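Local coordinates for methyl-accepting chemotaxis protein, putative (Geobacter sulfurreducens, PDB 3OOV) that probably takes part in chemotaxis signalling, this fragment being a GAF domain of the kind that often serves as a sensory module, at residues T44-V52 against A63-Q71. Residues are numbered along the deposited sequence; the frame is centred on the assembly and turned at random.
Sequences TARTSLSFV and AGVVLPLDQ
L69 lies across L49 at about a right angle, at the end of an antiparallel pairing between strands 48-55 and 66-68. Its CB rests by the T47 carbonyl, with O at 3.7 Å; CG meets CG of L49 at 3.8 Å; CD1 reaches back to the R46 carbonyl oxygen at 3.6 Å, and CD2 packs on CG and CD1 of L49. The backbone of L69, centre of an inverse gamma turn, sends its N to T47 O (3.1 Å), a nearly straight bond that meets the oxygen from above the carbonyl plane. An alanine here would strip away CG, CD1 and CD2 and would probably open a gap between L49 and helix 74-82, leaving the L49 side chain without its crossing partner. Farther along, L49 and L67 form a hydrogen-bonded pair, L49 N to L67 O at 2.8 Å and L67 N back to L49 O, and F51 N donates to V65 O at 2.9 Å. F51 swings its ring away from its own N (chi1 -153°), which sets the ring edge beside V65 CG1, while CB packs on V65 CB. Strand 66-68 is an outermost strand of the GAF-domain sheet within this chain; strand 36-42 flanks 48-55 on its other side, and helix 74-82 packs on L49 and L69 through I76, T77 and F80.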
loop_
_atom_site.group_PDB
_atom_site.type_symbol
_atom_site.label_atom_id
_atom_site.label_comp_id
_atom_site.label_asym_id
_atom_site.label_seq_id
_atom_site.Cartn_x
_atom_site.Cartn_y
_atom_site.Cartn_z
ATOM N N THR A 44 17.848 -5.871 16.618
ATOM C CA THR A 44 18.728 -4.757 16.363
ATOM C C THR A 44 19.444 -4.875 15.013
ATOM O O THR A 44 19.653 -3.886 14.361
ATOM C CB THR A 44 19.698 -4.396 17.559
ATOM O OG1 THR A 44 20.157 -3.062 17.355
ATOM C CG2 THR A 44 20.892 -5.306 17.621
ATOM N N ALA A 45 19.707 -6.077 14.567
ATOM C CA ALA A 45 20.311 -6.302 13.270
ATOM C C ALA A 45 19.269 -6.223 12.159
ATOM O O ALA A 45 19.641 -6.209 10.988
ATOM C CB ALA A 45 20.977 -7.701 13.232
ATOM N N ARG A 46 17.979 -6.229 12.520
ATOM C CA ARG A 46 16.907 -6.165 11.521
ATOM C C ARG A 46 16.935 -7.323 10.540
ATOM O O ARG A 46 16.589 -7.173 9.385
ATOM C CB ARG A 46 16.858 -4.762 10.800
ATOM C CG ARG A 46 16.719 -3.623 11.902
ATOM C CD ARG A 46 16.316 -2.239 11.403
ATOM N NE ARG A 46 16.289 -1.255 12.512
ATOM C CZ ARG A 46 16.301 0.078 12.368
ATOM N NH1 ARG A 46 16.340 0.665 11.158
ATOM N NH2 ARG A 46 16.297 0.838 13.455
ATOM N N THR A 47 17.352 -8.476 10.997
ATOM C CA THR A 47 17.240 -9.684 10.195
ATOM C C THR A 47 16.330 -10.708 10.817
ATOM O O THR A 47 16.201 -11.812 10.296
ATOM C CB THR A 47 18.605 -10.365 10.034
ATOM O OG1 THR A 47 19.167 -10.534 11.320
ATOM C CG2 THR A 47 19.558 -9.502 9.112
ATOM N N SER A 48 15.749 -10.394 11.975
ATOM C CA SER A 48 14.637 -11.206 12.495
ATOM C C SER A 48 13.563 -10.325 13.092
ATOM O O SER A 48 13.839 -9.209 13.548
ATOM C CB SER A 48 15.133 -12.132 13.638
ATOM O OG SER A 48 16.059 -13.078 13.116
ATOM N N LEU A 49 12.383 -10.911 13.275
ATOM C CA LEU A 49 11.283 -10.286 13.990
ATOM C C LEU A 49 10.937 -11.058 15.266
ATOM O O LEU A 49 10.660 -12.240 15.199
ATOM C CB LEU A 49 10.054 -10.340 13.104
ATOM C CG LEU A 49 10.025 -9.416 11.870
ATOM C CD1 LEU A 49 8.722 -9.810 10.985
ATOM C CD2 LEU A 49 10.089 -7.910 12.227
ATOM N N SER A 50 10.846 -10.387 16.397
ATOM C CA SER A 50 10.378 -11.093 17.516
ATOM C C SER A 50 8.858 -10.799 17.742
ATOM O O SER A 50 8.330 -9.721 17.435
ATOM C CB SER A 50 11.304 -10.880 18.721
ATOM O OG SER A 50 11.065 -9.621 19.253
ATOM N N PHE A 51 8.137 -11.825 18.148
ATOM C CA PHE A 51 6.697 -11.728 18.218
ATOM C C PHE A 51 6.376 -11.134 19.602
ATOM O O PHE A 51 6.589 -11.785 20.587
ATOM C CB PHE A 51 6.128 -13.132 18.029
ATOM C CG PHE A 51 4.698 -13.200 17.424
ATOM C CD1 PHE A 51 4.347 -14.267 16.599
ATOM C CD2 PHE A 51 3.715 -12.249 17.735
ATOM C CE1 PHE A 51 3.037 -14.361 16.034
ATOM C CE2 PHE A 51 2.419 -12.340 17.187
ATOM C CZ PHE A 51 2.061 -13.394 16.398
ATOM N N VAL A 52 5.869 -9.916 19.663
ATOM C CA VAL A 52 5.711 -9.163 20.919
ATOM C C VAL A 52 4.290 -9.186 21.505
ATOM O O VAL A 52 4.098 -9.353 22.737
ATOM C CB VAL A 52 6.203 -7.687 20.729
ATOM C CG1 VAL A 52 5.894 -6.829 21.990
ATOM C CG2 VAL A 52 7.704 -7.679 20.438
ATOM N N ALA A 63 5.791 -14.763 23.474
ATOM C CA ALA A 63 7.146 -14.672 24.113
ATOM C C ALA A 63 8.134 -15.749 23.667
ATOM O O ALA A 63 7.860 -16.942 23.778
ATOM C CB ALA A 63 7.048 -14.685 25.701
ATOM N N GLY A 64 9.278 -15.308 23.151
ATOM C CA GLY A 64 10.298 -16.225 22.714
ATOM C C GLY A 64 10.183 -16.587 21.245
ATOM O O GLY A 64 11.086 -17.260 20.684
ATOM N N VAL A 65 9.084 -16.196 20.599
ATOM C CA VAL A 65 8.974 -16.541 19.216
ATOM C C VAL A 65 9.795 -15.539 18.417
ATOM O O VAL A 65 9.598 -14.336 18.558
ATOM C CB VAL A 65 7.482 -16.570 18.666
ATOM C CG1 VAL A 65 7.489 -16.743 17.169
ATOM C CG2 VAL A 65 6.680 -17.699 19.269
ATOM N N VAL A 66 10.665 -16.038 17.534
ATOM C CA VAL A 66 11.510 -15.156 16.706
ATOM C C VAL A 66 11.500 -15.753 15.326
ATOM O O VAL A 66 11.693 -16.959 15.168
ATOM C CB VAL A 66 13.000 -15.098 17.253
ATOM C CG1 VAL A 66 13.946 -14.173 16.391
ATOM C CG2 VAL A 66 13.033 -14.696 18.745
ATOM N N LEU A 67 11.391 -14.903 14.320
ATOM C CA LEU A 67 11.069 -15.359 12.978
ATOM C C LEU A 67 12.068 -14.706 12.001
ATOM O O LEU A 67 12.379 -13.507 12.151
ATOM C CB LEU A 67 9.605 -14.946 12.658
ATOM C CG LEU A 67 8.514 -15.681 13.505
ATOM C CD1 LEU A 67 7.197 -14.941 13.532
ATOM C CD2 LEU A 67 8.338 -17.138 12.938
ATOM N N PRO A 68 12.557 -15.469 11.003
ATOM C CA PRO A 68 13.485 -14.813 10.001
ATOM C C PRO A 68 12.872 -13.748 9.098
ATOM O O PRO A 68 11.800 -13.946 8.568
ATOM C CB PRO A 68 13.951 -15.991 9.112
ATOM C CG PRO A 68 12.871 -17.071 9.258
ATOM C CD PRO A 68 12.261 -16.879 10.673
ATOM N N LEU A 69 13.576 -12.642 8.865
ATOM C CA LEU A 69 13.119 -11.634 7.924
ATOM C C LEU A 69 13.743 -11.909 6.606
ATOM O O LEU A 69 14.638 -11.205 6.191
ATOM C CB LEU A 69 13.566 -10.225 8.329
ATOM C CG LEU A 69 12.543 -9.403 9.082
ATOM C CD1 LEU A 69 13.171 -8.183 9.624
ATOM C CD2 LEU A 69 11.330 -9.039 8.196
ATOM N N ASP A 70 13.286 -12.937 5.926
ATOM C CA ASP A 70 13.764 -13.198 4.627
ATOM C C ASP A 70 12.480 -13.627 3.926
ATOM O O ASP A 70 11.332 -13.280 4.359
ATOM C CB ASP A 70 14.898 -14.271 4.648
ATOM C CG ASP A 70 14.479 -15.630 5.317
ATOM O OD1 ASP A 70 13.300 -16.031 5.259
ATOM O OD2 ASP A 70 15.364 -16.346 5.874
ATOM N N GLN A 71 12.654 -14.440 2.906
ATOM C CA GLN A 71 11.568 -14.736 2.002
ATOM C C GLN A 71 10.553 -15.647 2.690
ATOM O O GLN A 71 9.391 -15.678 2.282
ATOM C CB GLN A 71 12.102 -15.331 0.674
ATOM C CG GLN A 71 12.712 -16.758 0.815
ATOM C CD GLN A 71 14.143 -16.762 1.425
ATOM O OE1 GLN A 71 14.859 -15.733 1.411
ATOM N NE2 GLN A 71 14.552 -17.924 1.969
#